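PDB 6U4B: WbbM protein from Klebsiella pneumoniae, which is a trimeric, bifunctional O-antigen polymerase that probably transfers sugars through two glycosyltransferase modules joined in one chain. Local coordinates for residues Ser34-Ile46 against Phe284-Pro296. Residues are numbered along the deposited sequence; the frame is centred on the assembly and turned at random.
Sequences SHHKPSAFLNAAI and FVSNETFNGALNP
The linker joining the two glycosyltransferase modules of WbbM runs from strand 277-285 toward strand 302-309, and on its way N291 grips the loop between parallel strands 29-35 and 47-51. It illustrates how an asparagine amide can stand in for a strand neighbour, bonding to both backbone polar groups of one residue. N291 OD1 accepts from F41 N at 2.7 Å and N291 ND2 gives to F41 O at 3.0 Å, both bonds nearly straight; F41 N is tilted 25° from the carbonyl plane of N291, whereas ND2 lies on a lone pair of F41 O. With CG lying between its own backbone N and carbonyl carbon (chi1 65°), the amide is turned to meet both, and the paired bonds fix its rotation. The F41 ring, inclined 43° to this amide, touches G292 CA through CE1 and lays CE2 over the centre of the H35 ring; H35 ND1 in turn bonds to S39 OG in its ring plane. Earlier in both segments, P38 CB packs obliquely against the F290 ring, whose edge meets S39 N. E288 OE2 forms a salt bridge with R104 and a hydrogen bond with Y103; its extended side chain crosses that of K37 obliquely, and K37 NZ makes a long salt bridge of 3.7 Å to E288 OE1.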
# COMPACT_ATOMS: atom_id res chain seq x y z
N SER A 34 30.67 -5.93 32.09
CA SER A 34 29.49 -6.45 31.43
C SER A 34 28.25 -5.71 31.92
O SER A 34 27.95 -5.72 33.11
CB SER A 34 29.34 -7.95 31.68
OG SER A 34 30.33 -8.67 30.97
N HIS A 35 27.53 -5.09 30.99
CA HIS A 35 26.31 -4.37 31.28
C HIS A 35 25.16 -4.94 30.46
O HIS A 35 25.34 -5.38 29.32
CB HIS A 35 26.46 -2.87 30.98
CG HIS A 35 27.64 -2.23 31.64
ND1 HIS A 35 27.52 -1.34 32.68
CD2 HIS A 35 28.97 -2.34 31.38
CE1 HIS A 35 28.73 -0.93 33.05
NE2 HIS A 35 29.62 -1.52 32.28
N HIS A 36 23.96 -4.93 31.05
CA HIS A 36 22.75 -5.37 30.37
C HIS A 36 21.66 -4.31 30.40
O HIS A 36 20.59 -4.53 29.81
CB HIS A 36 22.23 -6.67 30.99
CG HIS A 36 21.64 -6.50 32.36
ND1 HIS A 36 22.42 -6.39 33.50
CD2 HIS A 36 20.36 -6.43 32.78
CE1 HIS A 36 21.64 -6.25 34.55
NE2 HIS A 36 20.38 -6.27 34.14
N LYS A 37 21.89 -3.19 31.06
CA LYS A 37 20.93 -2.08 31.10
C LYS A 37 21.72 -0.81 31.33
O LYS A 37 22.92 -0.85 31.63
CB LYS A 37 19.88 -2.29 32.20
CG LYS A 37 20.43 -2.34 33.61
CD LYS A 37 19.29 -2.15 34.61
CE LYS A 37 19.52 -2.96 35.88
NZ LYS A 37 18.39 -2.79 36.84
N PRO A 38 21.08 0.37 31.16
CA PRO A 38 21.78 1.63 31.48
C PRO A 38 22.34 1.62 32.89
O PRO A 38 21.60 1.52 33.87
CB PRO A 38 20.68 2.68 31.31
CG PRO A 38 19.78 2.10 30.27
CD PRO A 38 19.77 0.62 30.53
N SER A 39 23.66 1.72 33.00
CA SER A 39 24.34 1.61 34.29
C SER A 39 25.68 2.33 34.21
O SER A 39 26.27 2.44 33.13
CB SER A 39 24.53 0.15 34.69
OG SER A 39 25.04 -0.61 33.61
N ALA A 40 26.14 2.80 35.36
CA ALA A 40 27.30 3.69 35.41
C ALA A 40 28.55 3.03 34.86
O ALA A 40 28.80 1.84 35.08
CB ALA A 40 27.54 4.16 36.85
N PHE A 41 29.35 3.82 34.16
CA PHE A 41 30.60 3.36 33.57
C PHE A 41 31.79 3.87 34.37
O PHE A 41 31.78 5.01 34.86
CB PHE A 41 30.73 3.84 32.12
CG PHE A 41 29.67 3.30 31.20
CD1 PHE A 41 29.03 4.13 30.30
CD2 PHE A 41 29.32 1.96 31.24
CE1 PHE A 41 28.05 3.64 29.45
CE2 PHE A 41 28.34 1.46 30.39
CZ PHE A 41 27.71 2.30 29.49
N LEU A 42 32.80 3.03 34.51
CA LEU A 42 34.03 3.45 35.17
C LEU A 42 34.80 4.42 34.27
O LEU A 42 34.81 4.29 33.04
CB LEU A 42 34.90 2.24 35.51
CG LEU A 42 34.32 1.34 36.59
CD1 LEU A 42 35.16 0.07 36.76
CD2 LEU A 42 34.21 2.09 37.91
N ASN A 43 35.46 5.39 34.90
CA ASN A 43 36.06 6.49 34.15
C ASN A 43 37.41 6.13 33.53
O ASN A 43 37.82 6.78 32.57
CB ASN A 43 36.23 7.71 35.04
CG ASN A 43 34.92 8.37 35.39
OD1 ASN A 43 33.99 8.39 34.58
ND2 ASN A 43 34.82 8.90 36.60
N ALA A 44 38.10 5.12 34.05
CA ALA A 44 39.43 4.81 33.55
C ALA A 44 39.36 4.30 32.12
O ALA A 44 38.50 3.49 31.77
CB ALA A 44 40.12 3.79 34.45
N ALA A 45 40.28 4.79 31.28
CA ALA A 45 40.28 4.45 29.87
C ALA A 45 40.59 2.98 29.63
O ALA A 45 40.26 2.45 28.56
CB ALA A 45 41.28 5.32 29.11
N ILE A 46 41.22 2.30 30.59
CA ILE A 46 41.57 0.89 30.41
C ILE A 46 40.40 -0.04 30.69
O ILE A 46 40.52 -1.25 30.46
CB ILE A 46 42.77 0.50 31.29
CG1 ILE A 46 42.38 0.51 32.76
CG2 ILE A 46 43.92 1.46 31.05
CD1 ILE A 46 43.51 0.13 33.68
N PHE A 284 31.24 -4.03 45.96
CA PHE A 284 29.85 -3.99 45.54
C PHE A 284 29.33 -2.56 45.64
O PHE A 284 29.59 -1.87 46.62
CB PHE A 284 28.96 -4.92 46.38
CG PHE A 284 27.50 -4.81 46.04
CD1 PHE A 284 26.61 -4.21 46.91
CD2 PHE A 284 27.02 -5.28 44.82
CE1 PHE A 284 25.26 -4.11 46.59
CE2 PHE A 284 25.68 -5.18 44.50
CZ PHE A 284 24.80 -4.59 45.39
N VAL A 285 28.60 -2.15 44.62
CA VAL A 285 28.01 -0.82 44.53
C VAL A 285 26.52 -0.95 44.81
O VAL A 285 25.79 -1.59 44.04
CB VAL A 285 28.26 -0.18 43.16
CG1 VAL A 285 27.59 1.18 43.07
CG2 VAL A 285 29.75 -0.07 42.91
N SER A 286 26.06 -0.35 45.92
CA SER A 286 24.70 -0.57 46.39
C SER A 286 23.66 0.29 45.68
O SER A 286 22.48 -0.06 45.70
CB SER A 286 24.63 -0.33 47.90
OG SER A 286 25.35 0.84 48.26
N ASN A 287 24.07 1.40 45.05
CA ASN A 287 23.14 2.29 44.37
C ASN A 287 23.52 2.39 42.90
O ASN A 287 24.61 2.87 42.57
CB ASN A 287 23.14 3.68 45.02
CG ASN A 287 22.54 3.68 46.41
OD1 ASN A 287 21.54 3.00 46.66
ND2 ASN A 287 23.14 4.44 47.31
N GLU A 288 22.63 1.93 42.03
CA GLU A 288 22.88 2.01 40.60
C GLU A 288 22.61 3.42 40.09
O GLU A 288 21.62 4.05 40.48
CB GLU A 288 22.01 1.00 39.85
CG GLU A 288 22.58 0.55 38.52
CD GLU A 288 21.76 -0.55 37.87
OE1 GLU A 288 21.03 -0.25 36.91
OE2 GLU A 288 21.84 -1.70 38.34
N THR A 289 23.49 3.91 39.23
CA THR A 289 23.35 5.21 38.59
C THR A 289 23.58 5.04 37.09
O THR A 289 23.83 3.93 36.60
CB THR A 289 24.32 6.24 39.18
OG1 THR A 289 25.67 5.78 38.97
CG2 THR A 289 24.08 6.42 40.67
N PHE A 290 23.47 6.14 36.35
CA PHE A 290 23.75 6.15 34.93
C PHE A 290 24.50 7.42 34.57
O PHE A 290 24.06 8.52 34.93
CB PHE A 290 22.47 6.04 34.10
CG PHE A 290 22.69 6.26 32.62
CD1 PHE A 290 23.22 5.25 31.83
CD2 PHE A 290 22.36 7.47 32.04
CE1 PHE A 290 23.42 5.44 30.48
CE2 PHE A 290 22.56 7.68 30.68
CZ PHE A 290 23.09 6.66 29.90
N ASN A 291 25.63 7.27 33.87
CA ASN A 291 26.48 8.39 33.50
C ASN A 291 26.87 8.39 32.03
O ASN A 291 27.71 9.21 31.63
CB ASN A 291 27.74 8.42 34.39
CG ASN A 291 28.66 7.22 34.16
OD1 ASN A 291 28.26 6.22 33.55
ND2 ASN A 291 29.88 7.31 34.66
N GLY A 292 26.30 7.50 31.23
CA GLY A 292 26.66 7.38 29.83
C GLY A 292 26.00 8.42 28.94
O GLY A 292 25.33 9.35 29.39
N ALA A 293 26.20 8.24 27.64
CA ALA A 293 25.67 9.13 26.62
C ALA A 293 25.62 8.38 25.30
O ALA A 293 26.37 7.42 25.09
CB ALA A 293 26.51 10.41 26.48
N LEU A 294 24.73 8.82 24.41
CA LEU A 294 24.57 8.18 23.12
C LEU A 294 25.50 8.81 22.09
O LEU A 294 25.63 10.04 22.03
CB LEU A 294 23.12 8.27 22.64
CG LEU A 294 22.14 7.43 23.45
CD1 LEU A 294 20.72 7.61 22.94
CD2 LEU A 294 22.54 5.97 23.43
N ASN A 295 26.13 7.98 21.30
CA ASN A 295 27.01 8.53 20.29
C ASN A 295 26.31 8.60 18.94
O ASN A 295 25.43 7.79 18.64
CB ASN A 295 28.28 7.67 20.15
CG ASN A 295 29.29 7.96 21.24
OD1 ASN A 295 29.10 7.60 22.40
ND2 ASN A 295 30.38 8.62 20.87
N PRO A 296 26.66 9.59 18.12
CA PRO A 296 26.09 9.66 16.77
C PRO A 296 26.43 8.42 15.96
O PRO A 296 27.50 7.82 16.12
CB PRO A 296 26.75 10.91 16.17
CG PRO A 296 27.16 11.73 17.36
CD PRO A 296 27.53 10.74 18.42